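Long-range contacts in CD160 antigen (Homo sapiens, PDB 6NGG), which acts as an immune-cell receptor for MHC class I molecules and the TNF-receptor family member HVEM (TNFRSF14), delivering signals that stimulate or inhibit cell activation: residues Met1-Ser6 with Ile18-His23; Gly12-Asn16 with Ile74-Thr78; Lys50-Arg56 with Ser68-Phe72. The protein carries 1 engineered substitution. All blocks are in the same frame, centred on the assembly; numbering follows the deposited sequence.

Interaction 1. Residues Met1-Ser6 with Ile18-His23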
loop_
_atom_site.group_PDB
_atom_site.type_symbol
_atom_site.label_atom_id
_atom_site.label_comp_id
_atom_site.label_asym_id
_atom_site.label_seq_id
_atom_site.Cartn_x
_atom_site.Cartn_y
_atom_site.Cartn_z
ATOM N N MET A 1 -2.319 11.159 -10.263
ATOM C CA MET A 1 -2.761 9.870 -9.745
ATOM C C MET A 1 -3.912 9.408 -10.578
ATOM O O MET A 1 -4.920 10.087 -10.600
ATOM C CB MET A 1 -3.328 9.975 -8.304
ATOM C CG MET A 1 -2.438 10.503 -7.219
ATOM S SD MET A 1 -3.065 9.897 -5.598
ATOM C CE MET A 1 -4.508 10.826 -5.232
ATOM N N ILE A 2 -3.816 8.232 -11.192
ATOM C CA ILE A 2 -4.937 7.661 -11.914
ATOM C C ILE A 2 -5.582 6.586 -11.118
ATOM O O ILE A 2 -6.781 6.577 -10.973
ATOM C CB ILE A 2 -4.528 6.948 -13.251
ATOM C CG1 ILE A 2 -3.457 7.710 -14.015
ATOM C CG2 ILE A 2 -5.777 6.717 -14.131
ATOM C CD1 ILE A 2 -3.766 9.166 -14.287
ATOM N N ASN A 3 -4.782 5.598 -10.665
ATOM C CA ASN A 3 -5.324 4.394 -10.036
ATOM C C ASN A 3 -4.239 3.746 -9.131
ATOM O O ASN A 3 -3.095 4.015 -9.300
ATOM C CB ASN A 3 -5.765 3.365 -11.085
ATOM C CG ASN A 3 -4.607 2.806 -11.876
ATOM O OD1 ASN A 3 -3.934 3.543 -12.599
ATOM N ND2 ASN A 3 -4.378 1.518 -11.785
ATOM N N ILE A 4 -4.652 2.907 -8.217
ATOM C CA ILE A 4 -3.755 2.205 -7.262
ATOM C C ILE A 4 -3.893 0.731 -7.466
ATOM O O ILE A 4 -5.005 0.275 -7.508
ATOM C CB ILE A 4 -4.139 2.473 -5.794
ATOM C CG1 ILE A 4 -4.330 3.933 -5.531
ATOM C CG2 ILE A 4 -3.035 1.949 -4.882
ATOM C CD1 ILE A 4 -4.510 4.233 -4.042
ATOM N N THR A 5 -2.791 -0.010 -7.642
ATOM C CA THR A 5 -2.830 -1.428 -7.774
ATOM C C THR A 5 -2.204 -2.058 -6.543
ATOM O O THR A 5 -1.355 -1.432 -5.863
ATOM C CB THR A 5 -2.113 -1.912 -9.038
ATOM O OG1 THR A 5 -0.755 -1.488 -9.041
ATOM C CG2 THR A 5 -2.807 -1.375 -10.235
ATOM N N SER A 6 -2.612 -3.271 -6.266
ATOM C CA SER A 6 -2.189 -3.995 -5.059
ATOM C C SER A 6 -1.540 -5.311 -5.414
ATOM O O SER A 6 -1.948 -5.980 -6.354
ATOM C CB SER A 6 -3.362 -4.286 -4.204
ATOM O OG SER A 6 -3.868 -3.061 -3.800
ATOM N N ILE A 18 2.268 -4.731 -1.156
ATOM C CA ILE A 18 2.725 -3.683 -2.083
ATOM C C ILE A 18 1.555 -2.872 -2.682
ATOM O O ILE A 18 0.642 -3.398 -3.302
ATOM C CB ILE A 18 3.614 -4.280 -3.170
ATOM C CG1 ILE A 18 4.738 -5.180 -2.535
ATOM C CG2 ILE A 18 4.175 -3.215 -4.086
ATOM C CD1 ILE A 18 5.374 -6.184 -3.459
ATOM N N CYS A 19 1.622 -1.569 -2.511
ATOM C CA CYS A 19 0.679 -0.625 -3.096
ATOM C C CYS A 19 1.408 0.248 -4.160
ATOM O O CYS A 19 2.486 0.738 -3.868
ATOM C CB CYS A 19 0.206 0.292 -2.037
ATOM S SG CYS A 19 -0.605 -0.421 -0.588
ATOM N N THR A 20 0.792 0.426 -5.338
ATOM C CA THR A 20 1.404 1.123 -6.467
ATOM C C THR A 20 0.413 2.089 -7.033
ATOM O O THR A 20 -0.711 1.702 -7.431
ATOM C CB THR A 20 1.872 0.165 -7.547
ATOM O OG1 THR A 20 2.608 -0.830 -6.936
ATOM C CG2 THR A 20 2.747 0.858 -8.558
ATOM N N VAL A 21 0.747 3.342 -6.905
ATOM C CA VAL A 21 0.021 4.402 -7.560
ATOM C C VAL A 21 0.614 4.655 -8.931
ATOM O O VAL A 21 1.780 4.862 -9.054
ATOM C CB VAL A 21 0.107 5.725 -6.744
ATOM C CG1 VAL A 21 -0.623 6.840 -7.453
ATOM C CG2 VAL A 21 -0.391 5.533 -5.326
ATOM N N TRP A 22 -0.247 4.668 -9.924
ATOM C CA TRP A 22 0.098 4.976 -11.289
ATOM C C TRP A 22 -0.349 6.406 -11.591
ATOM O O TRP A 22 -1.433 6.865 -11.149
ATOM C CB TRP A 22 -0.573 4.015 -12.256
ATOM C CG TRP A 22 -0.129 2.592 -11.950
ATOM C CD1 TRP A 22 -0.629 1.771 -10.999
ATOM C CD2 TRP A 22 0.942 1.907 -12.561
ATOM N NE1 TRP A 22 0.058 0.582 -10.974
ATOM C CE2 TRP A 22 1.049 0.644 -11.919
ATOM C CE3 TRP A 22 1.922 2.272 -13.511
ATOM C CZ2 TRP A 22 2.077 -0.285 -12.231
ATOM C CZ3 TRP A 22 2.932 1.342 -13.836
ATOM C CH2 TRP A 22 2.967 0.060 -13.224
ATOM N N HIS A 23 0.518 7.102 -12.295
ATOM C CA HIS A 23 0.353 8.525 -12.534
ATOM C C HIS A 23 1.123 8.945 -13.759
ATOM O O HIS A 23 2.015 8.290 -14.169
ATOM C CB HIS A 23 0.861 9.291 -11.320
ATOM C CG HIS A 23 2.236 8.919 -10.847
ATOM N ND1 HIS A 23 3.382 9.339 -11.472
ATOM C CD2 HIS A 23 2.639 8.271 -9.722
ATOM C CE1 HIS A 23 4.438 8.901 -10.801
ATOM N NE2 HIS A 23 4.001 8.290 -9.705
#

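Interaction 2. Residues Gly12-Asn16 with Ile74-Thr78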
loop_
_atom_site.group_PDB
_atom_site.type_symbol
_atom_site.label_atom_id
_atom_site.label_comp_id
_atom_site.label_asym_id
_atom_site.label_seq_id
_atom_site.Cartn_x
_atom_site.Cartn_y
_atom_site.Cartn_z
ATOM N N GLY A 12 10.729 -16.969 2.341
ATOM C CA GLY A 12 10.903 -17.443 3.694
ATOM C C GLY A 12 9.679 -17.265 4.510
ATOM O O GLY A 12 8.568 -17.630 4.100
ATOM N N THR A 13 9.844 -16.654 5.652
ATOM C CA THR A 13 8.745 -16.343 6.524
ATOM C C THR A 13 8.163 -14.920 6.325
ATOM O O THR A 13 7.167 -14.502 6.934
ATOM C CB THR A 13 9.231 -16.642 7.954
ATOM O OG1 THR A 13 8.135 -17.121 8.731
ATOM C CG2 THR A 13 9.835 -15.432 8.609
ATOM N N ARG A 14 8.768 -14.190 5.421
ATOM C CA ARG A 14 8.476 -12.772 5.226
ATOM C C ARG A 14 7.410 -12.593 4.100
ATOM O O ARG A 14 7.512 -13.230 3.037
ATOM C CB ARG A 14 9.829 -12.097 4.899
ATOM C CG ARG A 14 9.750 -10.787 4.198
ATOM C CD ARG A 14 11.151 -10.244 4.005
ATOM N NE ARG A 14 11.018 -9.071 3.156
ATOM C CZ ARG A 14 11.870 -8.053 3.072
ATOM N NH1 ARG A 14 13.020 -8.020 3.805
ATOM N NH2 ARG A 14 11.550 -7.069 2.231
ATOM N N LEU A 15 6.463 -11.683 4.328
ATOM C CA LEU A 15 5.413 -11.315 3.369
ATOM C C LEU A 15 5.475 -9.819 3.129
ATOM O O LEU A 15 5.500 -9.004 4.094
ATOM C CB LEU A 15 4.069 -11.608 3.966
ATOM C CG LEU A 15 2.837 -11.273 3.085
ATOM C CD1 LEU A 15 2.850 -11.938 1.762
ATOM C CD2 LEU A 15 1.600 -11.646 3.882
ATOM N N ASN A 16 5.547 -9.435 1.870
ATOM C CA ASN A 16 5.550 -8.018 1.543
ATOM C C ASN A 16 4.223 -7.589 0.901
ATOM O O ASN A 16 3.813 -8.211 -0.099
ATOM C CB ASN A 16 6.698 -7.760 0.563
ATOM C CG ASN A 16 8.015 -8.301 1.042
ATOM O OD1 ASN A 16 8.496 -7.917 2.085
ATOM N ND2 ASN A 16 8.596 -9.249 0.266
ATOM N N ILE A 74 5.984 -7.658 6.580
ATOM C CA ILE A 74 5.695 -8.461 7.746
ATOM C C ILE A 74 6.835 -9.522 7.831
ATOM O O ILE A 74 6.961 -10.361 6.991
ATOM C CB ILE A 74 4.324 -9.107 7.633
ATOM C CG1 ILE A 74 3.217 -8.060 7.562
ATOM C CG2 ILE A 74 4.051 -10.042 8.785
ATOM C CD1 ILE A 74 1.946 -8.572 6.932
ATOM N N SER A 75 7.661 -9.472 8.865
ATOM C CA SER A 75 8.834 -10.399 8.931
ATOM C C SER A 75 8.413 -11.867 9.182
ATOM O O SER A 75 9.023 -12.782 8.686
ATOM C CB SER A 75 9.773 -9.947 10.060
ATOM O OG SER A 75 10.180 -8.613 9.810
ATOM N N GLN A 76 7.390 -12.052 9.997
ATOM C CA GLN A 76 6.790 -13.311 10.288
ATOM C C GLN A 76 5.276 -13.082 10.430
ATOM O O GLN A 76 4.817 -12.238 11.265
ATOM C CB GLN A 76 7.339 -13.793 11.645
ATOM C CG GLN A 76 6.614 -15.005 12.242
ATOM C CD GLN A 76 7.225 -16.310 11.814
ATOM O OE1 GLN A 76 8.372 -16.603 12.180
ATOM N NE2 GLN A 76 6.484 -17.110 11.045
ATOM N N VAL A 77 4.495 -13.796 9.669
ATOM C CA VAL A 77 3.047 -13.625 9.723
ATOM C C VAL A 77 2.498 -14.321 10.989
ATOM O O VAL A 77 2.733 -15.480 11.206
ATOM C CB VAL A 77 2.358 -14.158 8.445
ATOM C CG1 VAL A 77 0.844 -13.989 8.472
ATOM C CG2 VAL A 77 2.845 -13.360 7.236
ATOM N N THR A 78 1.800 -13.592 11.814
ATOM C CA THR A 78 1.062 -14.139 12.988
ATOM C C THR A 78 -0.457 -13.868 12.907
ATOM O O THR A 78 -0.962 -13.234 11.934
ATOM C CB THR A 78 1.592 -13.456 14.262
ATOM O OG1 THR A 78 1.069 -12.108 14.345
ATOM C CG2 THR A 78 3.114 -13.468 14.296
#

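Interaction 3. Residues Lys50-Arg56 with Ser68-Phe72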
loop_
_atom_site.group_PDB
_atom_site.type_symbol
_atom_site.label_atom_id
_atom_site.label_comp_id
_atom_site.label_asym_id
_atom_site.label_seq_id
_atom_site.Cartn_x
_atom_site.Cartn_y
_atom_site.Cartn_z
ATOM N N LYS A 50 1.251 1.858 7.619
ATOM C CA LYS A 50 2.416 2.462 7.046
ATOM C C LYS A 50 2.009 3.553 6.030
ATOM O O LYS A 50 1.044 3.385 5.309
ATOM C CB LYS A 50 3.258 1.395 6.401
ATOM C CG LYS A 50 4.535 2.014 5.842
ATOM C CD LYS A 50 5.559 1.014 5.384
ATOM C CE LYS A 50 6.850 1.748 5.074
ATOM N NZ LYS A 50 7.835 0.768 4.572
ATOM N N GLN A 51 2.685 4.697 6.040
ATOM C CA GLN A 51 2.398 5.770 5.058
ATOM C C GLN A 51 3.689 6.193 4.410
ATOM O O GLN A 51 4.750 5.911 4.957
ATOM C CB GLN A 51 1.785 6.980 5.683
ATOM C CG GLN A 51 2.545 7.629 6.860
ATOM C CD GLN A 51 1.808 8.818 7.403
ATOM O OE1 GLN A 51 1.276 8.772 8.469
ATOM N NE2 GLN A 51 1.749 9.874 6.656
ATOM N N LEU A 52 3.620 6.850 3.261
ATOM C CA LEU A 52 4.852 7.210 2.589
ATOM C C LEU A 52 4.590 8.296 1.603
ATOM O O LEU A 52 3.652 8.167 0.800
ATOM C CB LEU A 52 5.428 5.989 1.857
ATOM C CG LEU A 52 6.716 6.211 1.080
ATOM C CD1 LEU A 52 7.836 6.650 1.975
ATOM C CD2 LEU A 52 7.053 4.964 0.259
ATOM N N ARG A 53 5.412 9.350 1.676
ATOM C CA ARG A 53 5.472 10.421 0.633
ATOM C C ARG A 53 6.846 10.312 0.002
ATOM O O ARG A 53 7.842 10.427 0.664
ATOM C CB ARG A 53 5.297 11.826 1.234
ATOM C CG ARG A 53 4.124 11.953 2.210
ATOM C CD ARG A 53 4.155 13.212 3.070
ATOM N NE ARG A 53 2.818 13.823 3.143
ATOM C CZ ARG A 53 2.254 14.528 2.146
ATOM N NH1 ARG A 53 2.893 14.748 0.976
ATOM N NH2 ARG A 53 1.035 15.026 2.308
ATOM N N LEU A 54 6.904 10.060 -1.281
ATOM C CA LEU A 54 8.134 9.624 -1.889
ATOM C C LEU A 54 8.856 10.806 -2.516
ATOM O O LEU A 54 8.265 11.585 -3.263
ATOM C CB LEU A 54 7.757 8.561 -2.932
ATOM C CG LEU A 54 8.733 7.465 -3.317
ATOM C CD1 LEU A 54 9.396 6.749 -2.147
ATOM C CD2 LEU A 54 7.980 6.512 -4.251
ATOM N N LYS A 55 10.145 10.956 -2.250
ATOM C CA LYS A 55 10.875 11.990 -2.960
ATOM C C LYS A 55 11.554 11.342 -4.145
ATOM O O LYS A 55 12.026 10.189 -4.047
ATOM C CB LYS A 55 11.831 12.736 -2.032
ATOM C CG LYS A 55 13.089 11.989 -1.601
ATOM C CD LYS A 55 13.740 12.677 -0.399
ATOM C CE LYS A 55 12.734 13.046 0.718
ATOM N NZ LYS A 55 13.347 13.668 1.919
ATOM N N ARG A 56 11.599 12.070 -5.255
ATOM C CA ARG A 56 11.811 11.473 -6.602
ATOM C C ARG A 56 13.192 11.628 -7.229
ATOM O O ARG A 56 13.380 11.458 -8.411
ATOM C CB ARG A 56 10.735 11.982 -7.510
ATOM C CG ARG A 56 9.387 11.590 -6.844
ATOM C CD ARG A 56 8.350 11.519 -7.846
ATOM N NE ARG A 56 8.389 10.345 -8.665
ATOM C CZ ARG A 56 7.748 9.190 -8.414
ATOM N NH1 ARG A 56 7.120 9.000 -7.253
ATOM N NH2 ARG A 56 7.782 8.225 -9.285
ATOM N N SER A 68 4.579 4.991 -8.376
ATOM C CA SER A 68 5.193 5.150 -7.067
ATOM C C SER A 68 4.767 3.993 -6.201
ATOM O O SER A 68 3.547 3.705 -6.153
ATOM C CB SER A 68 4.660 6.445 -6.449
ATOM O OG SER A 68 5.148 7.625 -7.101
ATOM N N GLN A 69 5.702 3.448 -5.405
ATOM C CA GLN A 69 5.420 2.241 -4.673
ATOM C C GLN A 69 5.570 2.396 -3.181
ATOM O O GLN A 69 6.513 3.056 -2.726
ATOM C CB GLN A 69 6.313 1.129 -5.159
ATOM C CG GLN A 69 5.958 -0.226 -4.601
ATOM C CD GLN A 69 7.049 -1.225 -4.909
ATOM O OE1 GLN A 69 7.102 -1.780 -6.022
ATOM N NE2 GLN A 69 7.923 -1.481 -3.920
ATOM N N LEU A 70 4.647 1.770 -2.451
ATOM C CA LEU A 70 4.756 1.587 -0.972
ATOM C C LEU A 70 4.804 0.105 -0.641
ATOM O O LEU A 70 3.981 -0.673 -1.125
ATOM C CB LEU A 70 3.618 2.211 -0.257
ATOM C CG LEU A 70 3.327 1.816 1.203
ATOM C CD1 LEU A 70 4.480 2.267 2.030
ATOM C CD2 LEU A 70 2.113 2.499 1.713
ATOM N N MET A 71 5.772 -0.300 0.178
ATOM C CA MET A 71 5.891 -1.748 0.551
ATOM C C MET A 71 5.876 -1.840 2.071
ATOM O O MET A 71 6.622 -1.073 2.756
ATOM C CB MET A 71 7.110 -2.416 -0.084
ATOM C CG MET A 71 7.365 -3.853 0.401
ATOM S SD MET A 71 8.869 -4.648 -0.218
ATOM C CE MET A 71 8.383 -4.614 -1.880
ATOM N N PHE A 72 4.903 -2.595 2.589
ATOM C CA PHE A 72 4.810 -2.888 3.999
ATOM C C PHE A 72 5.303 -4.322 4.193
ATOM O O PHE A 72 4.779 -5.248 3.568
ATOM C CB PHE A 72 3.390 -2.726 4.459
ATOM C CG PHE A 72 3.168 -3.118 5.876
ATOM C CD1 PHE A 72 3.734 -2.374 6.898
ATOM C CD2 PHE A 72 2.338 -4.199 6.196
ATOM C CE1 PHE A 72 3.501 -2.681 8.229
ATOM C CE2 PHE A 72 2.128 -4.518 7.537
ATOM C CZ PHE A 72 2.749 -3.791 8.543
HETATM O O HOH W 1 7.988 1.463 1.164
#

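Interaction 1. Residues Met1-Ser6 with Ile18-His23
Met1 lies over the end of strand 14-22, its CG 4.1 Å from Val21 CG1, and both side chains touch Phe31 of strand 31-37. The next residue brings the backbone bonds in: Ile2 N donates to Trp22 O at 2.7 Å, almost dead straight, while Ile2 CG1 rests against the same carbonyl. Asn3 O accepts from Trp22 N at 3.0 Å, and the Asn3 side chain bends back so that OD1 comes within 3.4 Å of Trp22 CB, with the amide plane turned only 13° from the indole. Ile4 faces inward with Val21, Ile4 CG1 4.3 Å from Val21 CG2, and carries on to Cys87 and Ala89 of strand 83-91.

Thr5 is held three ways. Its N and O pair with Thr20 O and N, and its OG1 accepts from Trp22 NE1 at 2.9 Å, lying in the indole plane. With chi1 at 58°, OG1 sits between the backbone N and the carbonyl carbon, which presents it to the indole's N-H edge. That bond fixes the ring's rotation, and Thr20 CG2 packs over one face, 3.4 Å above the plane. Ser6 closes the run opposite Cys19.

Asn3, Thr5, Thr20 and Trp22 thus line the outer face, whereas Ile4, Val21 and the disulfide-bonded Cys19 look into the core. This is the antiparallel A-B hairpin of an immunoglobulin domain, with the B strand contributing one half of the Cys19-Cys87 disulfide that pins the two sheets.

Interaction 2. Residues Gly12-Asn16 with Ile74-Thr78
Leu15 and Ile74 form the centre of the contact, an antiparallel hydrogen-bonded pair: Leu15 N donates to Ile74 O at 3.0 Å, and Ile74 N returns the bond to Leu15 O at 2.9 Å. Both side chains leave the backbone on the same, inward face, where Leu15 CD2 meets Ile74 CD1 at 4.3 Å. Val77 joins them from the chain beyond the strand. Its CG2 lies obliquely across the leucine, 3.9 Å from Leu15 CB and about as far from CD2, so the one methyl group bears on both CB and CD2.

Past this pair the strands part. At Thr13 the carbonyl oxygen faces another carbonyl, that of Ser75, at 3.1 Å, two acceptors with no proton between them. The Gln76 side chain turns at chi2 (90°), bringing its amide up to the Thr13 hydroxyl, yet the angles there are too poor for a hydrogen bond. Val77 N is buried by the contact without a partner in the model.

The next shell is made by the side chains of Arg14 and Asn16. Arg14 runs out extended and lies alongside its own strand, where NE and NH2 both reach Asn16 OD1, NE at 3.0 Å and on a lone pair, NH2 from above the amide plane. Asn16 OD1 also bonds to Thr73 OG1, while Asn16 ND2 bonds to Ser9 OG, so a single amide links three neighbouring strands. On the inward side Tyr113 of strand 113-116 packs on both Leu15 and Val77. The contact therefore sits where strand 14-22 starts and strand 67-74 runs out into the turn leading to strand 83-91.

Interaction 3. Residues Lys50-Arg56 with Ser68-Phe72
Lys50 and Phe72 stand opposite each other, as do Leu52 and Leu70, where strands 50-52 and 68-72 run antiparallel, 156° between directions and 7.8 Å at closest approach of their axes. That spacing is too wide for a backbone ladder, so every contact involves at least one side chain.

Lys50 does most of it. Its CB sits 3.8 Å from Phe72 CD1, and with chi1 at -177° and every later torsion near 180° the chain reaches straight out across the other strand. Lys50 CD lies 3.7 Å from Leu70 CD1, and the ammonium arrives at Met71 O, where NZ donates at 2.9 Å, close to the C=O axis. A water bonded to Met71 N also touches NZ weakly. Leu52 packs on the same methyl, its CB 3.8 Å from Leu70 CD1 and its CD2 against Gln69 O, and Leu54 CD2 lies near Ser68 CB. At the far end the Arg56 guanidinium comes edge-on to Ser68 OG; the modelled NH1-OG distance is implausibly short, so the details there are doubtful, but Ser68 OG is also bonded by His23 NE2.

Each segment has its own backbone partner, Lys50 and Leu52 on strand 31-37, Ser68 and Leu70 on strand 14-22. The contact thus joins strand 50-52, at one edge of the five-stranded sheet, to strand 67-74, at one edge of the three-stranded sheet, along one side of the immunoglobulin sandwich.

In the fold
From the N terminus, interaction 1 comes first, pairing 1-6 with 18-23 and closing the hairpin of strands 3-11 and 14-22. The segment 12-16 takes in its turn and the start of strand 14-22, and pairs only much later with 74-78, so interactions 1 and 2 cross along the chain, lying 23 Å apart between centres at opposite ends of strand 14-22. Interaction 3 follows interaction 1 in series, and its whole loop, 50-72, lies within the span that interaction 2 closes. Strand 14-22 is common ground: Cys19 and Val21 bond by backbone to Leu70 and Ser68. Interactions 1 and 2 build the three-stranded sheet, and interaction 3 fastens its edge to the other.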